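Local coordinates for protein tRNA (Adenine(22)-N(1))-methyltransferase (Mycoplasma capricolum subsp. capricolum, PDB 6QE6) that probably methylates N1 of adenine 22 in tRNA, and binds S-adenosyl-L-homocysteine, the product left by its methyl-donor cofactor, at residues A[27-32]-A[133-138]; A[215-220]-A[225-230]. All coordinates share one frame; numbering follows the deposited sequence.

How the contacts relate
From the N terminus, helix 24-31 comes first, and contact 1 lays its last turn and the residue after it against strand 133-138. That closes a loop of 100 residues holding the first four strands in chain order and three helices (48-55, 69-81 and 117-124), tying the opening helix to the middle of the cofactor-binding domain. The chain completes the sheet with two antiparallel strands and runs out into helices 200-217 and 225-244. Contact 2 closes the short loop between them, with four residues between its segments, at the tip of a helical hairpin. The contacts follow in series, neither nested nor crossed, centres about 35 Å apart: one buried near the cofactor, the other at the surface.

Contact 1 (A[27-32]-A[133-138]); sequences NQVAKL and NYIICS
I135 sets its CG2 opposite the backbone N and its CG1 opposite the carbonyl carbon (chi1 -53°), which presents two separate methyls to helix 24-31. V29 holds CG1 opposite its backbone N (chi1 168°) and CG2 opposite the carbonyl carbon, and so turns both methyls toward I135 CG2. V29 CG2 lies 3.8 Å from I135 CG2, and V29 CG1 is almost as near, so the I135 methyl sits against the valine fork as the two side chains pass in opposite directions. The other branch of I135 reaches the end of the helix, where its CD1 lies 3.7 Å from L32 CB. L32 also brings CD1 to within 3.9 Å of I135 CG2. Further along the strand, C137 adds a looser contact, its CB 4.3 Å from V29 CG2. The alternate residues I135 and C137 point to the helix, while I136 faces the other side of the sheet. The helix packs on one face of a 3-2-1-4-5-7-6 sheet, the order of the Rossmann-like class I methyltransferase fold, with strand 133-138 the fifth strand. T111 and L171, on the two neighbouring strands, extend the floor beneath V29. C137 lies close to R25, a residue that binds S-adenosyl-L-homocysteine, which places the packing beside the cofactor pocket. No hydrogen bond joins the two segments: helix and strand adhere through aliphatic carbon, an apolar seam consistent with burial driven by the hydrophobic effect.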
ATOM      1  N   ASN A  27      -8.840   8.441  -2.167  1.00 34.21           N
ATOM      2  CA  ASN A  27      -9.295   8.639  -3.533  1.00 34.78           C
ATOM      3  C   ASN A  27      -8.295   8.097  -4.531  1.00 33.57           C
ATOM      4  O   ASN A  27      -8.690   7.631  -5.603  1.00 35.46           O
ATOM      5  CB  ASN A  27      -9.564  10.106  -3.813  1.00 36.70           C
ATOM      6  CG  ASN A  27     -11.010  10.446  -3.640  1.00 51.31           C
ATOM      7  OD1 ASN A  27     -11.421  10.992  -2.598  1.00 56.75           O
ATOM      8  ND2 ASN A  27     -11.821  10.083  -4.642  1.00 48.14           N
ATOM      9  N   GLN A  28      -7.004   8.138  -4.204  1.00 30.97           N
ATOM     10  CA  GLN A  28      -6.013   7.615  -5.137  1.00 33.33           C
ATOM     11  C   GLN A  28      -6.181   6.117  -5.311  1.00 33.37           C
ATOM     12  O   GLN A  28      -6.084   5.611  -6.432  1.00 34.87           O
ATOM     13  CB  GLN A  28      -4.597   7.961  -4.681  1.00 35.54           C
ATOM     14  CG  GLN A  28      -4.293   9.474  -4.635  1.00 31.64           C
ATOM     15  CD  GLN A  28      -4.899  10.224  -5.805  1.00 32.29           C
ATOM     16  OE1 GLN A  28      -5.752  11.100  -5.627  1.00 34.23           O
ATOM     17  NE2 GLN A  28      -4.478   9.878  -7.006  1.00 33.20           N
ATOM     18  N   VAL A  29      -6.468   5.399  -4.219  1.00 31.11           N
ATOM     19  CA  VAL A  29      -6.793   3.979  -4.312  1.00 28.75           C
ATOM     20  C   VAL A  29      -8.055   3.749  -5.157  1.00 32.53           C
ATOM     21  O   VAL A  29      -8.127   2.800  -5.956  1.00 32.35           O
ATOM     22  CB  VAL A  29      -6.942   3.380  -2.902  1.00 27.69           C
ATOM     23  CG1 VAL A  29      -7.550   1.993  -2.980  1.00 27.31           C
ATOM     24  CG2 VAL A  29      -5.610   3.315  -2.217  1.00 27.96           C
ATOM     25  N   ALA A  30      -9.073   4.601  -4.993  1.00 33.38           N
ATOM     26  CA  ALA A  30     -10.341   4.360  -5.677  1.00 28.96           C
ATOM     27  C   ALA A  30     -10.220   4.539  -7.188  1.00 35.66           C
ATOM     28  O   ALA A  30     -10.920   3.853  -7.947  1.00 34.11           O
ATOM     29  CB  ALA A  30     -11.426   5.275  -5.109  1.00 34.77           C
ATOM     30  N   LYS A  31      -9.335   5.431  -7.651  1.00 30.64           N
ATOM     31  CA  LYS A  31      -9.167   5.614  -9.091  1.00 31.97           C
ATOM     32  C   LYS A  31      -8.684   4.342  -9.782  1.00 33.16           C
ATOM     33  O   LYS A  31      -8.982   4.130 -10.961  1.00 32.44           O
ATOM     34  CB  LYS A  31      -8.195   6.759  -9.375  1.00 28.35           C
ATOM     35  CG  LYS A  31      -8.674   8.080  -8.846  1.00 39.01           C
ATOM     36  CD  LYS A  31      -8.083   9.228  -9.622  1.00 40.95           C
ATOM     37  CE  LYS A  31      -8.403  10.497  -8.913  1.00 41.27           C
ATOM     38  NZ  LYS A  31      -7.860  10.328  -7.550  1.00 48.52           N
ATOM     39  N   LEU A  32      -7.945   3.490  -9.076  1.00 32.60           N
ATOM     40  CA  LEU A  32      -7.393   2.278  -9.669  1.00 33.65           C
ATOM     41  C   LEU A  32      -8.398   1.129  -9.761  1.00 33.70           C
ATOM     42  O   LEU A  32      -8.047   0.071 -10.297  1.00 35.83           O
ATOM     43  CB  LEU A  32      -6.165   1.819  -8.867  1.00 28.62           C
ATOM     44  CG  LEU A  32      -5.069   2.877  -8.708  1.00 35.32           C
ATOM     45  CD1 LEU A  32      -4.007   2.525  -7.656  1.00 30.31           C
ATOM     46  CD2 LEU A  32      -4.435   3.152 -10.070  1.00 33.28           C
ATOM     47  N   ASN A 133      -5.319  -8.963  -7.136  1.00 25.60           N
ATOM     48  CA  ASN A 133      -4.560  -7.720  -7.146  1.00 28.38           C
ATOM     49  C   ASN A 133      -4.558  -7.113  -5.755  1.00 29.92           C
ATOM     50  O   ASN A 133      -5.520  -7.252  -5.003  1.00 27.35           O
ATOM     51  CB  ASN A 133      -5.124  -6.659  -8.089  1.00 29.90           C
ATOM     52  CG  ASN A 133      -5.238  -7.128  -9.498  1.00 31.51           C
ATOM     53  OD1 ASN A 133      -4.274  -7.079 -10.265  1.00 30.94           O
ATOM     54  ND2 ASN A 133      -6.435  -7.566  -9.871  1.00 31.17           N
ATOM     55  N   TYR A 134      -3.470  -6.428  -5.431  1.00 27.28           N
ATOM     56  CA  TYR A 134      -3.391  -5.624  -4.230  1.00 27.02           C
ATOM     57  C   TYR A 134      -3.250  -4.173  -4.634  1.00 30.05           C
ATOM     58  O   TYR A 134      -2.531  -3.854  -5.587  1.00 32.76           O
ATOM     59  CB  TYR A 134      -2.207  -6.021  -3.350  1.00 26.49           C
ATOM     60  CG  TYR A 134      -2.364  -7.378  -2.726  1.00 31.77           C
ATOM     61  CD1 TYR A 134      -3.039  -7.530  -1.520  1.00 27.15           C
ATOM     62  CD2 TYR A 134      -1.853  -8.514  -3.350  1.00 25.20           C
ATOM     63  CE1 TYR A 134      -3.198  -8.764  -0.951  1.00 28.35           C
ATOM     64  CE2 TYR A 134      -2.002  -9.755  -2.781  1.00 25.94           C
ATOM     65  CZ  TYR A 134      -2.672  -9.878  -1.586  1.00 30.00           C
ATOM     66  OH  TYR A 134      -2.819 -11.118  -1.015  1.00 32.55           O
ATOM     67  N   ILE A 135      -3.942  -3.302  -3.916  1.00 24.90           N
ATOM     68  CA  ILE A 135      -3.569  -1.898  -3.855  1.00 27.61           C
ATOM     69  C   ILE A 135      -3.222  -1.598  -2.409  1.00 29.78           C
ATOM     70  O   ILE A 135      -4.072  -1.727  -1.520  1.00 32.14           O
ATOM     71  CB  ILE A 135      -4.680  -0.973  -4.364  1.00 29.46           C
ATOM     72  CG1 ILE A 135      -5.123  -1.414  -5.764  1.00 24.87           C
ATOM     73  CG2 ILE A 135      -4.201   0.491  -4.318  1.00 24.15           C
ATOM     74  CD1 ILE A 135      -6.353  -0.722  -6.230  1.00 29.04           C
ATOM     75  N   ILE A 136      -1.980  -1.197  -2.174  1.00 27.98           N
ATOM     76  CA  ILE A 136      -1.490  -0.908  -0.838  1.00 27.95           C
ATOM     77  C   ILE A 136      -1.119   0.570  -0.746  1.00 30.65           C
ATOM     78  O   ILE A 136      -0.518   1.137  -1.666  1.00 28.18           O
ATOM     79  CB  ILE A 136      -0.299  -1.819  -0.498  1.00 30.48           C
ATOM     80  CG1 ILE A 136      -0.808  -3.265  -0.371  1.00 30.47           C
ATOM     81  CG2 ILE A 136       0.422  -1.321   0.747  1.00 26.96           C
ATOM     82  CD1 ILE A 136       0.161  -4.309  -0.873  1.00 27.15           C
ATOM     83  N   CYS A 137      -1.514   1.198   0.356  1.00 30.66           N
ATOM     84  CA  CYS A 137      -1.146   2.575   0.678  1.00 35.59           C
ATOM     85  C   CYS A 137      -0.447   2.535   2.036  1.00 29.58           C
ATOM     86  O   CYS A 137      -1.077   2.717   3.080  1.00 34.83           O
ATOM     87  CB  CYS A 137      -2.382   3.496   0.682  1.00 29.53           C
ATOM     88  SG  CYS A 137      -1.983   5.236   0.919  1.00 37.37           S
ATOM     89  N   SER A 138       0.856   2.285   2.016  1.00 33.54           N
ATOM     90  CA  SER A 138       1.648   2.180   3.236  1.00 32.76           C
ATOM     91  C   SER A 138       2.088   3.554   3.723  1.00 29.60           C
ATOM     92  O   SER A 138       2.329   4.474   2.933  1.00 31.30           O
ATOM     93  CB  SER A 138       2.877   1.309   2.996  1.00 26.91           C
ATOM     94  OG  SER A 138       3.582   1.088   4.198  1.00 30.31           O
TER

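Contact 2 (A[215-220]-A[225-230]); sequences KILNQI and IKYLEI
The one aromatic interaction is a CH-pi contact between L217 and Y227. L217 CD2 lies over one face of the phenol ring, 3.7 Å from its centroid and 15° off the ring normal, slightly displaced toward the rim. Y227 reaches this place with CG opposite its backbone N (chi1 -172°), which swings the ring across to the end of helix 200-217. There the ring also meets the backbone, with Y227 CE2 3.4 Å from L217 O. I220 approaches from another direction: its CG1 stands near the ring plane, at the edge, 4.0 Å from Y227 CD2.

Aliphatic packing surrounds I230, the buried residue of the set. Its two branches serve different partners. I230 CG2 lies 3.5 Å from L217 CD2, the methyl that also covers the tyrosine ring, whereas I230 CD1 lies 3.5 Å from I216 CG2. I220 CD1 comes to 3.9 Å from that same I230 CD1 and rests against the backbone at Y227 N, folding the loop after the helix back over the start of helix 225-244. L217 extends the packing to Q231 and I234 further along.

No hydrogen bond crosses between the segments; the polar links are local to each side. I216 O accepts from both Q219 N and I220 N as the first helix ends, and K226 NZ forms a salt bridge with E229 OE2, one turn on, 3.4 Å away. At the start of helix 225-244, OD1 of N224, a neighbour in the connection, accepts from K226 N.

The two antiparallel helices of the hairpin are thus joined at its tip by apolar and CH-pi contacts, while the K226-E229 pair lies at the exposed margin of the packing.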
ATOM      1  N   LYS A 215      23.183  14.319   9.345  1.00 36.29           N
ATOM      2  CA  LYS A 215      23.176  14.655  10.769  1.00 36.33           C
ATOM      3  C   LYS A 215      23.670  13.493  11.621  1.00 37.51           C
ATOM      4  O   LYS A 215      24.402  13.689  12.599  1.00 39.64           O
ATOM      5  CB  LYS A 215      21.766  15.034  11.220  1.00 39.10           C
ATOM      6  CG  LYS A 215      21.290  16.414  10.850  1.00 39.81           C
ATOM      7  CD  LYS A 215      20.006  16.724  11.640  1.00 55.72           C
ATOM      8  CE  LYS A 215      20.155  16.359  13.140  1.00 56.59           C
ATOM      9  NZ  LYS A 215      18.881  16.496  13.932  1.00 56.00           N
ATOM     10  N   ILE A 216      23.254  12.274  11.277  1.00 37.48           N
ATOM     11  CA  ILE A 216      23.636  11.098  12.051  1.00 37.74           C
ATOM     12  C   ILE A 216      25.108  10.772  11.840  1.00 38.44           C
ATOM     13  O   ILE A 216      25.801  10.343  12.773  1.00 38.03           O
ATOM     14  CB  ILE A 216      22.728   9.911  11.674  1.00 36.30           C
ATOM     15  CG1 ILE A 216      21.292  10.211  12.073  1.00 27.63           C
ATOM     16  CG2 ILE A 216      23.218   8.602  12.308  1.00 33.75           C
ATOM     17  CD1 ILE A 216      20.300   9.255  11.458  1.00 34.49           C
ATOM     18  N   LEU A 217      25.609  10.966  10.611  1.00 34.09           N
ATOM     19  CA  LEU A 217      27.025  10.739  10.348  1.00 33.07           C
ATOM     20  C   LEU A 217      27.908  11.682  11.157  1.00 38.79           C
ATOM     21  O   LEU A 217      29.067  11.345  11.445  1.00 38.61           O
ATOM     22  CB  LEU A 217      27.331  10.890   8.853  1.00 32.12           C
ATOM     23  CG  LEU A 217      26.938   9.790   7.856  1.00 36.47           C
ATOM     24  CD1 LEU A 217      27.614  10.023   6.511  1.00 38.27           C
ATOM     25  CD2 LEU A 217      27.255   8.392   8.369  1.00 36.53           C
ATOM     26  N   ASN A 218      27.393  12.866  11.527  1.00 32.00           N
ATOM     27  CA  ASN A 218      28.155  13.802  12.347  1.00 33.57           C
ATOM     28  C   ASN A 218      27.926  13.582  13.835  1.00 35.79           C
ATOM     29  O   ASN A 218      28.168  14.489  14.633  1.00 35.41           O
ATOM     30  CB  ASN A 218      27.828  15.249  11.963  1.00 32.95           C
ATOM     31  CG  ASN A 218      28.465  15.660  10.652  1.00 32.36           C
ATOM     32  OD1 ASN A 218      29.594  16.138  10.621  1.00 33.46           O
ATOM     33  ND2 ASN A 218      27.735  15.479   9.557  1.00 35.39           N
ATOM     34  N   GLN A 219      27.462  12.401  14.223  1.00 37.49           N
ATOM     35  CA  GLN A 219      27.194  12.092  15.624  1.00 41.20           C
ATOM     36  C   GLN A 219      27.717  10.739  16.067  1.00 41.15           C
ATOM     37  O   GLN A 219      28.130  10.608  17.220  1.00 46.84           O
ATOM     38  CB  GLN A 219      25.690  12.139  15.903  1.00 34.24           C
ATOM     39  CG  GLN A 219      25.081  13.470  15.588  1.00 41.81           C
ATOM     40  CD  GLN A 219      23.584  13.429  15.650  1.00 51.33           C
ATOM     41  OE1 GLN A 219      22.990  12.350  15.674  1.00 52.54           O
ATOM     42  NE2 GLN A 219      22.955  14.601  15.673  1.00 58.08           N
ATOM     43  N   ILE A 220      27.716   9.734  15.216  1.00 45.20           N
ATOM     44  CA  ILE A 220      28.152   8.418  15.603  1.00 42.91           C
ATOM     45  C   ILE A 220      29.597   8.242  15.173  1.00 41.14           C
ATOM     46  O   ILE A 220      30.133   8.998  14.361  1.00 43.62           O
ATOM     47  CB  ILE A 220      27.252   7.330  14.998  1.00 41.04           C
ATOM     48  CG1 ILE A 220      27.437   7.282  13.482  1.00 41.83           C
ATOM     49  CG2 ILE A 220      25.792   7.586  15.380  1.00 39.96           C
ATOM     50  CD1 ILE A 220      26.432   6.394  12.792  1.00 44.12           C
ATOM     51  N   ILE A 225      29.554   0.065  12.580  1.00 50.04           N
ATOM     52  CA  ILE A 225      29.105  -0.458  11.294  1.00 56.48           C
ATOM     53  C   ILE A 225      27.931   0.352  10.739  1.00 55.39           C
ATOM     54  O   ILE A 225      27.732   0.386   9.517  1.00 51.63           O
ATOM     55  CB  ILE A 225      28.766  -1.970  11.407  1.00 52.51           C
ATOM     56  CG1 ILE A 225      29.008  -2.671  10.070  1.00 52.97           C
ATOM     57  CG2 ILE A 225      27.330  -2.200  11.848  1.00 47.37           C
ATOM     58  CD1 ILE A 225      30.483  -2.908   9.760  1.00 47.65           C
ATOM     59  N   LYS A 226      27.162   1.033  11.607  1.00 53.76           N
ATOM     60  CA  LYS A 226      26.037   1.841  11.132  1.00 53.14           C
ATOM     61  C   LYS A 226      26.512   3.015  10.284  1.00 50.93           C
ATOM     62  O   LYS A 226      25.818   3.407   9.338  1.00 47.25           O
ATOM     63  CB  LYS A 226      25.183   2.345  12.307  1.00 47.00           C
ATOM     64  CG  LYS A 226      24.086   1.371  12.731  1.00 56.87           C
ATOM     65  CD  LYS A 226      22.730   1.723  12.069  1.00 71.32           C
ATOM     66  CE  LYS A 226      21.927   0.480  11.627  1.00 74.94           C
ATOM     67  NZ  LYS A 226      21.159   0.703  10.351  1.00 74.16           N
ATOM     68  N   TYR A 227      27.685   3.579  10.604  1.00 47.61           N
ATOM     69  CA  TYR A 227      28.246   4.669   9.810  1.00 41.80           C
ATOM     70  C   TYR A 227      28.447   4.232   8.366  1.00 42.61           C
ATOM     71  O   TYR A 227      28.084   4.946   7.426  1.00 38.76           O
ATOM     72  CB  TYR A 227      29.573   5.129  10.422  1.00 43.54           C
ATOM     73  CG  TYR A 227      30.169   6.374   9.795  1.00 40.12           C
ATOM     74  CD1 TYR A 227      30.839   6.319   8.579  1.00 38.51           C
ATOM     75  CD2 TYR A 227      30.073   7.612  10.437  1.00 42.92           C
ATOM     76  CE1 TYR A 227      31.385   7.469   8.000  1.00 38.71           C
ATOM     77  CE2 TYR A 227      30.620   8.765   9.876  1.00 38.47           C
ATOM     78  CZ  TYR A 227      31.280   8.683   8.658  1.00 44.53           C
ATOM     79  OH  TYR A 227      31.828   9.822   8.098  1.00 48.97           O
ATOM     80  N   LEU A 228      29.049   3.060   8.176  1.00 47.57           N
ATOM     81  CA  LEU A 228      29.257   2.539   6.831  1.00 44.89           C
ATOM     82  C   LEU A 228      27.926   2.351   6.116  1.00 41.73           C
ATOM     83  O   LEU A 228      27.756   2.792   4.975  1.00 38.32           O
ATOM     84  CB  LEU A 228      30.032   1.224   6.911  1.00 46.92           C
ATOM     85  CG  LEU A 228      30.182   0.411   5.631  1.00 53.38           C
ATOM     86  CD1 LEU A 228      31.068   1.146   4.623  1.00 44.07           C
ATOM     87  CD2 LEU A 228      30.755  -0.956   5.971  1.00 50.90           C
ATOM     88  N   GLU A 229      26.959   1.727   6.799  1.00 46.90           N
ATOM     89  CA  GLU A 229      25.642   1.474   6.216  1.00 47.27           C
ATOM     90  C   GLU A 229      24.925   2.772   5.865  1.00 45.08           C
ATOM     91  O   GLU A 229      24.313   2.878   4.792  1.00 41.52           O
ATOM     92  CB  GLU A 229      24.801   0.639   7.185  1.00 50.01           C
ATOM     93  CG  GLU A 229      25.331  -0.788   7.330  1.00 58.27           C
ATOM     94  CD  GLU A 229      24.730  -1.560   8.495  1.00 67.49           C
ATOM     95  OE1 GLU A 229      25.025  -2.777   8.599  1.00 67.10           O
ATOM     96  OE2 GLU A 229      23.979  -0.958   9.303  1.00 66.26           O
ATOM     97  N   ILE A 230      25.005   3.771   6.754  1.00 41.52           N
ATOM     98  CA  ILE A 230      24.365   5.063   6.512  1.00 40.59           C
ATOM     99  C   ILE A 230      25.050   5.800   5.366  1.00 41.14           C
ATOM    100  O   ILE A 230      24.384   6.412   4.519  1.00 40.17           O
ATOM    101  CB  ILE A 230      24.364   5.902   7.802  1.00 38.74           C
ATOM    102  CG1 ILE A 230      23.366   5.318   8.803  1.00 38.67           C
ATOM    103  CG2 ILE A 230      24.014   7.339   7.498  1.00 36.79           C
ATOM    104  CD1 ILE A 230      23.555   5.818  10.189  1.00 38.07           C
TER